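Local coordinates for protein putative citrate lyase, alfa subunit (Streptococcus mutans, PDB 2HJ0) that is of unconfirmed function but belongs to the CitF family of alpha subunits, with alpha/beta units built round two large mixed sheets, at residues 274-279 with 289-294; 265-270 with 407-412. All coordinates share one frame; numbering follows the deposited sequence.

Contact 1 (274-279 with 289-294); sequences FSFQTG and RFMREQ
Within the beta-alpha-beta unit made of strand 275-277, helix 282-297 and strand 302-305, Met291 of the helix packs its selenium-bearing end on Phe276 and Thr278 of the first strand and its exit. The residue is a selenomethionine, and it supplies 71 of the 124 Å² buried between the segments. A Met-aromatic contact is the first element: SE lies 4.5 Å from the centroid of the Phe276 ring and 21° off its normal. Selenium therefore sits over one ring face, displaced toward the rim, with Phe276 CD2 the nearest ring atom at 4.2 Å from Met291 SE. The two side chains run past each other in opposite directions. Bending at the last torsion (chi3 -65°) leads the terminal methyl on to the second element, where Met291 CE meets Thr278 CG2 at 3.6 Å, tip to tip. The nearest pair of CA atoms across the two segments, those of Thr278 and Met291, is 10.3 Å apart, a separation that leaves the contact to side chains. All three residues are buried, and the contact is apolar. Met291 also touches Ile264 of helix 251-265, while Phe276 and Thr278 both rest on Met313 of helix 311-318. Strand 275-277 meanwhile lies in the mixed sheet between its parallel neighbours 302-305 and 369-372.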
ATOM      1  N   PHE A 274      19.272 -15.028 -12.332  1.00 14.77           N
ATOM      2  CA  PHE A 274      18.080 -15.835 -12.583  1.00 13.93           C
ATOM      3  C   PHE A 274      17.275 -15.921 -11.292  1.00 12.87           C
ATOM      4  O   PHE A 274      17.843 -15.850 -10.210  1.00 13.12           O
ATOM      5  CB  PHE A 274      18.491 -17.237 -13.055  1.00 13.74           C
ATOM      6  CG  PHE A 274      18.920 -18.144 -11.942  1.00 14.05           C
ATOM      7  CD1 PHE A 274      18.005 -19.007 -11.350  1.00 14.16           C
ATOM      8  CD2 PHE A 274      20.219 -18.099 -11.445  1.00 13.01           C
ATOM      9  CE1 PHE A 274      18.371 -19.817 -10.273  1.00 13.86           C
ATOM     10  CE2 PHE A 274      20.602 -18.906 -10.361  1.00 12.82           C
ATOM     11  CZ  PHE A 274      19.676 -19.766  -9.775  1.00 13.23           C
ATOM     12  N   SER A 275      15.958 -16.071 -11.407  1.00 11.52           N
ATOM     13  CA  SER A 275      15.094 -16.148 -10.232  1.00  9.75           C
ATOM     14  C   SER A 275      14.595 -17.565 -10.014  1.00  8.61           C
ATOM     15  O   SER A 275      14.611 -18.380 -10.934  1.00  8.91           O
ATOM     16  CB  SER A 275      13.893 -15.215 -10.396  1.00  9.44           C
ATOM     17  OG  SER A 275      13.179 -15.508 -11.586  1.00  6.18           O
ATOM     18  N   PHE A 276      14.141 -17.856  -8.803  1.00  7.08           N
ATOM     19  CA  PHE A 276      13.643 -19.184  -8.510  1.00  8.39           C
ATOM     20  C   PHE A 276      12.860 -19.259  -7.204  1.00  9.88           C
ATOM     21  O   PHE A 276      12.941 -18.375  -6.341  1.00  9.58           O
ATOM     22  CB  PHE A 276      14.802 -20.174  -8.427  1.00  8.07           C
ATOM     23  CG  PHE A 276      15.700 -19.943  -7.251  1.00  8.35           C
ATOM     24  CD1 PHE A 276      16.665 -18.946  -7.281  1.00  8.76           C
ATOM     25  CD2 PHE A 276      15.533 -20.669  -6.087  1.00  7.88           C
ATOM     26  CE1 PHE A 276      17.440 -18.678  -6.163  1.00  9.17           C
ATOM     27  CE2 PHE A 276      16.310 -20.401  -4.966  1.00  8.99           C
ATOM     28  CZ  PHE A 276      17.262 -19.405  -5.003  1.00  7.64           C
ATOM     29  N   GLN A 277      12.112 -20.345  -7.069  1.00 10.61           N
ATOM     30  CA  GLN A 277      11.341 -20.604  -5.871  1.00 11.96           C
ATOM     31  C   GLN A 277      11.444 -22.101  -5.593  1.00 11.69           C
ATOM     32  O   GLN A 277      11.237 -22.919  -6.485  1.00  8.88           O
ATOM     33  CB  GLN A 277       9.877 -20.198  -6.066  1.00 13.23           C
ATOM     34  CG  GLN A 277       9.028 -20.426  -4.828  1.00 15.85           C
ATOM     35  CD  GLN A 277       7.551 -20.237  -5.074  1.00 17.47           C
ATOM     36  OE1 GLN A 277       7.060 -19.121  -5.241  1.00 20.29           O
ATOM     37  NE2 GLN A 277       6.829 -21.342  -5.107  1.00 20.04           N
ATOM     38  N   THR A 278      11.806 -22.452  -4.360  1.00 13.98           N
ATOM     39  CA  THR A 278      11.920 -23.853  -3.963  1.00 14.78           C
ATOM     40  C   THR A 278      10.908 -24.170  -2.887  1.00 13.96           C
ATOM     41  O   THR A 278      10.244 -23.282  -2.351  1.00 14.26           O
ATOM     42  CB  THR A 278      13.314 -24.201  -3.411  1.00 16.02           C
ATOM     43  OG1 THR A 278      13.672 -23.258  -2.396  1.00 17.93           O
ATOM     44  CG2 THR A 278      14.347 -24.180  -4.522  1.00 17.50           C
ATOM     45  N   GLY A 279      10.809 -25.451  -2.563  1.00 14.89           N
ATOM     46  CA  GLY A 279       9.859 -25.899  -1.565  1.00 15.03           C
ATOM     47  C   GLY A 279      10.130 -25.455  -0.146  1.00 15.42           C
ATOM     48  O   GLY A 279      11.111 -24.771   0.151  1.00 14.03           O
ATOM     49  N   ARG A 289      20.235 -27.043  -1.687  1.00 21.17           N
ATOM     50  CA  ARG A 289      21.580 -27.422  -1.262  1.00 22.19           C
ATOM     51  C   ARG A 289      22.459 -27.690  -2.470  1.00 22.53           C
ATOM     52  O   ARG A 289      23.533 -27.100  -2.609  1.00 22.84           O
ATOM     53  CB  ARG A 289      21.550 -28.680  -0.384  1.00 23.39           C
ATOM     54  CG  ARG A 289      22.917 -29.308  -0.174  1.00 24.57           C
ATOM     55  CD  ARG A 289      22.832 -30.716   0.394  1.00 26.27           C
ATOM     56  NE  ARG A 289      22.438 -30.741   1.799  1.00 28.69           N
ATOM     57  CZ  ARG A 289      22.122 -31.854   2.454  1.00 29.19           C
ATOM     58  NH1 ARG A 289      22.153 -33.018   1.819  1.00 27.64           N
ATOM     59  NH2 ARG A 289      21.777 -31.806   3.738  1.00 29.76           N
ATOM     60  N   PHE A 290      22.001 -28.578  -3.346  1.00 22.32           N
ATOM     61  CA  PHE A 290      22.763 -28.929  -4.543  1.00 23.44           C
ATOM     62  C   PHE A 290      22.869 -27.745  -5.481  1.00 23.71           C
ATOM     63  O   PHE A 290      23.887 -27.548  -6.141  1.00 23.61           O
ATOM     64  CB  PHE A 290      22.112 -30.115  -5.264  1.00 22.21           C
ATOM     65  CG  PHE A 290      21.954 -31.321  -4.393  1.00 22.08           C
ATOM     66  CD1 PHE A 290      20.894 -31.409  -3.501  1.00 22.18           C
ATOM     67  CD2 PHE A 290      22.905 -32.335  -4.408  1.00 22.54           C
ATOM     68  CE1 PHE A 290      20.786 -32.488  -2.632  1.00 23.07           C
ATOM     69  CE2 PHE A 290      22.810 -33.419  -3.544  1.00 22.48           C
ATOM     70  CZ  PHE A 290      21.750 -33.495  -2.652  1.00 23.53           C
HETATM   71  N   MSE A 291      21.810 -26.950  -5.524  1.00 25.38           N
HETATM   72  CA  MSE A 291      21.776 -25.781  -6.381  1.00 27.80           C
HETATM   73  C   MSE A 291      22.878 -24.799  -5.964  1.00 27.34           C
HETATM   74  O   MSE A 291      23.646 -24.320  -6.807  1.00 25.39           O
HETATM   75  CB  MSE A 291      20.405 -25.118  -6.279  1.00 31.95           C
HETATM   76  CG  MSE A 291      19.850 -24.620  -7.598  1.00 36.80           C
HETATM   77 SE   MSE A 291      18.238 -23.609  -7.322  1.00 48.35          SE
HETATM   78  CE  MSE A 291      17.112 -25.036  -6.648  1.00 42.46           C
ATOM     79  N   ARG A 292      22.943 -24.515  -4.660  1.00 26.94           N
ATOM     80  CA  ARG A 292      23.943 -23.611  -4.090  1.00 27.77           C
ATOM     81  C   ARG A 292      25.353 -24.043  -4.515  1.00 28.38           C
ATOM     82  O   ARG A 292      26.136 -23.237  -5.017  1.00 28.38           O
ATOM     83  CB  ARG A 292      23.848 -23.600  -2.550  1.00 26.30           C
ATOM     84  CG  ARG A 292      24.748 -22.564  -1.870  1.00 25.64           C
ATOM     85  CD  ARG A 292      24.590 -22.549  -0.355  1.00 24.87           C
ATOM     86  NE  ARG A 292      25.447 -23.537   0.287  1.00 26.52           N
ATOM     87  CZ  ARG A 292      26.687 -23.304   0.708  1.00 26.51           C
ATOM     88  NH1 ARG A 292      27.227 -22.100   0.568  1.00 27.44           N
ATOM     89  NH2 ARG A 292      27.402 -24.289   1.243  1.00 25.46           N
ATOM     90  N   GLU A 293      25.658 -25.321  -4.306  1.00 28.75           N
ATOM     91  CA  GLU A 293      26.943 -25.896  -4.661  1.00 29.79           C
ATOM     92  C   GLU A 293      27.289 -25.567  -6.112  1.00 29.08           C
ATOM     93  O   GLU A 293      28.382 -25.096  -6.406  1.00 28.53           O
ATOM     94  CB  GLU A 293      26.893 -27.412  -4.467  1.00 32.76           C
ATOM     95  CG  GLU A 293      28.243 -28.114  -4.522  1.00 37.18           C
ATOM     96  CD  GLU A 293      28.112 -29.634  -4.591  1.00 39.08           C
ATOM     97  OE1 GLU A 293      27.448 -30.217  -3.700  1.00 39.75           O
ATOM     98  OE2 GLU A 293      28.679 -30.244  -5.532  1.00 40.11           O
ATOM     99  N   GLN A 294      26.352 -25.806  -7.018  1.00 29.41           N
ATOM    100  CA  GLN A 294      26.588 -25.516  -8.422  1.00 30.01           C
ATOM    101  C   GLN A 294      26.730 -24.034  -8.671  1.00 29.53           C
ATOM    102  O   GLN A 294      27.470 -23.622  -9.557  1.00 29.38           O
ATOM    103  CB  GLN A 294      25.456 -26.068  -9.284  1.00 31.50           C
ATOM    104  CG  GLN A 294      25.792 -27.383  -9.976  1.00 33.06           C
ATOM    105  CD  GLN A 294      26.665 -27.191 -11.194  1.00 33.20           C
ATOM    106  OE1 GLN A 294      27.729 -26.578 -11.121  1.00 32.89           O
ATOM    107  NE2 GLN A 294      26.217 -27.717 -12.330  1.00 34.69           N
TER

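Contact 2 (265-270 with 407-412); sequences TSSPYY and AKMSLV
Tyr269, with 77 Å² buried, fits its ring against Lys408 and Met409, where the chain enters strand 409-413. Lys408 CB lies over one face of the ring, 3.8 Å from its centroid and 28° off the normal, the geometry of a CH-pi contact. Pro268 CG lies on the opposite face, 3.6 Å above the ring plane of Tyr269 and offset toward the rim, so the ring is held between the two. Met409, a selenomethionine, meets another part of the ring: its CB is 3.7 Å from Tyr269 CE2, and its SE stands at the edge, 5.3 Å from the Tyr269 centroid and 77° off the normal, again a Met-aromatic contact. Extended through its first two torsions and bent at chi3 (77°), Met409 carries its methyl past the ring to Ser267, with Met409 CE 3.5 Å from Ser267 CB. Ser267 OG is itself bonded to Ile264 O and receives a weak bond from Tyr269 N. Arg453 links the polar groups, bonding Tyr269 OH through NH2 and Lys408 O through NH1. Met409 also packs on Leu456 of helix 454-459 and Ile369 of strand 369-372; Pro268 touches Tyr459 of that helix, against which the loop after helix 251-265 packs.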
ATOM      1  N   THR A 265      20.127 -26.245 -13.094  1.00 12.02           N
ATOM      2  CA  THR A 265      21.451 -25.772 -13.480  1.00 13.34           C
ATOM      3  C   THR A 265      21.843 -26.137 -14.909  1.00 12.99           C
ATOM      4  O   THR A 265      22.868 -25.691 -15.388  1.00 14.31           O
ATOM      5  CB  THR A 265      22.518 -26.306 -12.542  1.00 14.01           C
ATOM      6  OG1 THR A 265      22.470 -27.737 -12.536  1.00 15.92           O
ATOM      7  CG2 THR A 265      22.279 -25.787 -11.140  1.00 14.64           C
ATOM      8  N   SER A 266      21.044 -26.946 -15.595  1.00 13.33           N
ATOM      9  CA  SER A 266      21.373 -27.281 -16.971  1.00 13.71           C
ATOM     10  C   SER A 266      20.336 -26.661 -17.884  1.00 13.80           C
ATOM     11  O   SER A 266      20.385 -26.832 -19.095  1.00 14.90           O
ATOM     12  CB  SER A 266      21.376 -28.792 -17.205  1.00 15.53           C
ATOM     13  OG  SER A 266      22.353 -29.454 -16.423  1.00 17.39           O
ATOM     14  N   SER A 267      19.388 -25.938 -17.311  1.00 13.28           N
ATOM     15  CA  SER A 267      18.343 -25.339 -18.120  1.00 13.09           C
ATOM     16  C   SER A 267      18.829 -24.067 -18.790  1.00 13.55           C
ATOM     17  O   SER A 267      19.826 -23.478 -18.379  1.00 13.80           O
ATOM     18  CB  SER A 267      17.120 -25.032 -17.251  1.00 13.12           C
ATOM     19  OG  SER A 267      17.339 -23.895 -16.434  1.00 11.20           O
ATOM     20  N   PRO A 268      18.120 -23.616 -19.836  1.00 14.38           N
ATOM     21  CA  PRO A 268      18.518 -22.389 -20.535  1.00 14.71           C
ATOM     22  C   PRO A 268      18.159 -21.141 -19.731  1.00 14.44           C
ATOM     23  O   PRO A 268      18.143 -20.045 -20.268  1.00 15.38           O
ATOM     24  CB  PRO A 268      17.716 -22.465 -21.825  1.00 13.43           C
ATOM     25  CG  PRO A 268      16.437 -23.056 -21.335  1.00 14.49           C
ATOM     26  CD  PRO A 268      16.915 -24.195 -20.456  1.00 13.01           C
ATOM     27  N   TYR A 269      17.881 -21.311 -18.444  1.00 14.81           N
ATOM     28  CA  TYR A 269      17.503 -20.186 -17.597  1.00 14.90           C
ATOM     29  C   TYR A 269      18.554 -19.984 -16.512  1.00 15.63           C
ATOM     30  O   TYR A 269      18.579 -18.958 -15.821  1.00 16.50           O
ATOM     31  CB  TYR A 269      16.144 -20.457 -16.961  1.00 13.27           C
ATOM     32  CG  TYR A 269      15.057 -20.795 -17.957  1.00 13.69           C
ATOM     33  CD1 TYR A 269      14.438 -19.797 -18.711  1.00 12.32           C
ATOM     34  CD2 TYR A 269      14.642 -22.119 -18.143  1.00 13.68           C
ATOM     35  CE1 TYR A 269      13.420 -20.109 -19.628  1.00 13.90           C
ATOM     36  CE2 TYR A 269      13.629 -22.446 -19.057  1.00 14.69           C
ATOM     37  CZ  TYR A 269      13.019 -21.434 -19.795  1.00 14.74           C
ATOM     38  OH  TYR A 269      12.007 -21.740 -20.680  1.00 13.65           O
ATOM     39  N   TYR A 270      19.422 -20.976 -16.362  1.00 14.08           N
ATOM     40  CA  TYR A 270      20.481 -20.909 -15.370  1.00 13.04           C
ATOM     41  C   TYR A 270      21.636 -20.058 -15.880  1.00 13.21           C
ATOM     42  O   TYR A 270      22.435 -20.489 -16.715  1.00 12.71           O
ATOM     43  CB  TYR A 270      20.979 -22.312 -15.029  1.00 12.34           C
ATOM     44  CG  TYR A 270      22.134 -22.310 -14.068  1.00  9.32           C
ATOM     45  CD1 TYR A 270      23.419 -22.606 -14.492  1.00  7.61           C
ATOM     46  CD2 TYR A 270      21.938 -21.974 -12.735  1.00  8.46           C
ATOM     47  CE1 TYR A 270      24.486 -22.565 -13.607  1.00  7.59           C
ATOM     48  CE2 TYR A 270      22.986 -21.928 -11.840  1.00  7.50           C
ATOM     49  CZ  TYR A 270      24.267 -22.224 -12.278  1.00  8.08           C
ATOM     50  OH  TYR A 270      25.325 -22.169 -11.393  1.00  6.40           O
ATOM     51  N   ALA A 407       5.923 -19.400 -13.971  1.00 11.11           N
ATOM     52  CA  ALA A 407       7.316 -19.814 -14.140  1.00 11.78           C
ATOM     53  C   ALA A 407       7.670 -20.213 -15.577  1.00 12.76           C
ATOM     54  O   ALA A 407       6.855 -20.786 -16.292  1.00 12.83           O
ATOM     55  CB  ALA A 407       7.623 -20.958 -13.189  1.00 12.13           C
ATOM     56  N   LYS A 408       8.890 -19.882 -15.987  1.00 13.08           N
ATOM     57  CA  LYS A 408       9.367 -20.199 -17.317  1.00 13.39           C
ATOM     58  C   LYS A 408       9.465 -21.699 -17.396  1.00 14.20           C
ATOM     59  O   LYS A 408       9.222 -22.295 -18.433  1.00 14.58           O
ATOM     60  CB  LYS A 408      10.770 -19.645 -17.548  1.00 16.20           C
ATOM     61  CG  LYS A 408      10.943 -18.148 -17.414  1.00 17.84           C
ATOM     62  CD  LYS A 408      10.306 -17.396 -18.547  1.00 19.83           C
ATOM     63  CE  LYS A 408      10.846 -15.976 -18.582  1.00 23.04           C
ATOM     64  NZ  LYS A 408      10.635 -15.259 -17.288  1.00 23.92           N
HETATM   65  N   MSE A 409       9.867 -22.315 -16.295  1.00 15.65           N
HETATM   66  CA  MSE A 409       9.996 -23.764 -16.262  1.00 16.87           C
HETATM   67  C   MSE A 409       9.558 -24.330 -14.922  1.00 16.67           C
HETATM   68  O   MSE A 409      10.185 -24.087 -13.888  1.00 16.13           O
HETATM   69  CB  MSE A 409      11.434 -24.171 -16.559  1.00 16.40           C
HETATM   70  CG  MSE A 409      11.670 -25.663 -16.498  1.00 19.27           C
HETATM   71 SE   MSE A 409      13.514 -26.059 -16.936  1.00 22.81          SE
HETATM   72  CE  MSE A 409      14.333 -25.569 -15.273  1.00 18.33           C
ATOM     73  N   SER A 410       8.472 -25.094 -14.964  1.00 16.87           N
ATOM     74  CA  SER A 410       7.906 -25.707 -13.775  1.00 17.34           C
ATOM     75  C   SER A 410       8.398 -27.121 -13.526  1.00 16.66           C
ATOM     76  O   SER A 410       8.293 -27.988 -14.395  1.00 15.54           O
ATOM     77  CB  SER A 410       6.383 -25.723 -13.877  1.00 18.04           C
ATOM     78  OG  SER A 410       5.853 -24.443 -13.606  1.00 22.15           O
ATOM     79  N   LEU A 411       8.934 -27.352 -12.331  1.00 16.34           N
ATOM     80  CA  LEU A 411       9.404 -28.679 -11.962  1.00 14.99           C
ATOM     81  C   LEU A 411       8.500 -29.257 -10.897  1.00 15.31           C
ATOM     82  O   LEU A 411       8.202 -28.600  -9.903  1.00 16.11           O
ATOM     83  CB  LEU A 411      10.827 -28.634 -11.414  1.00 14.20           C
ATOM     84  CG  LEU A 411      11.921 -29.053 -12.385  1.00 14.71           C
ATOM     85  CD1 LEU A 411      11.954 -28.052 -13.536  1.00 16.62           C
ATOM     86  CD2 LEU A 411      13.262 -29.102 -11.669  1.00 13.91           C
ATOM     87  N   VAL A 412       8.040 -30.479 -11.115  1.00 15.21           N
ATOM     88  CA  VAL A 412       7.205 -31.153 -10.132  1.00 14.83           C
ATOM     89  C   VAL A 412       7.981 -32.409  -9.729  1.00 15.21           C
ATOM     90  O   VAL A 412       8.038 -33.399 -10.470  1.00 13.65           O
ATOM     91  CB  VAL A 412       5.807 -31.543 -10.712  1.00 14.30           C
ATOM     92  CG1 VAL A 412       5.047 -32.405  -9.722  1.00 12.50           C
ATOM     93  CG2 VAL A 412       5.000 -30.287 -11.022  1.00 12.22           C
TER

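In the fold
Going from the N terminus, helix 251-265 ends in the loop 265-270, the first half of contact 2, and the chain then enters strand 275-277 and helix 282-297, where contact 1 closes a short loop. More than a hundred residues later, strand 409-413 returns to close the long loop of contact 2, inside which contact 1 is nested. Both reach the same sheet, in which strand 369-372 separates strands 275-277 and 409-413. Their centres are 11 Å apart, and they meet directly: Tyr270 OH makes a weak hydrogen bond with Gln294 O, and Gln294 CB lies 3.7 Å from Thr265 CG2. The pair thus ties a local crossover to a sequence-distant strand.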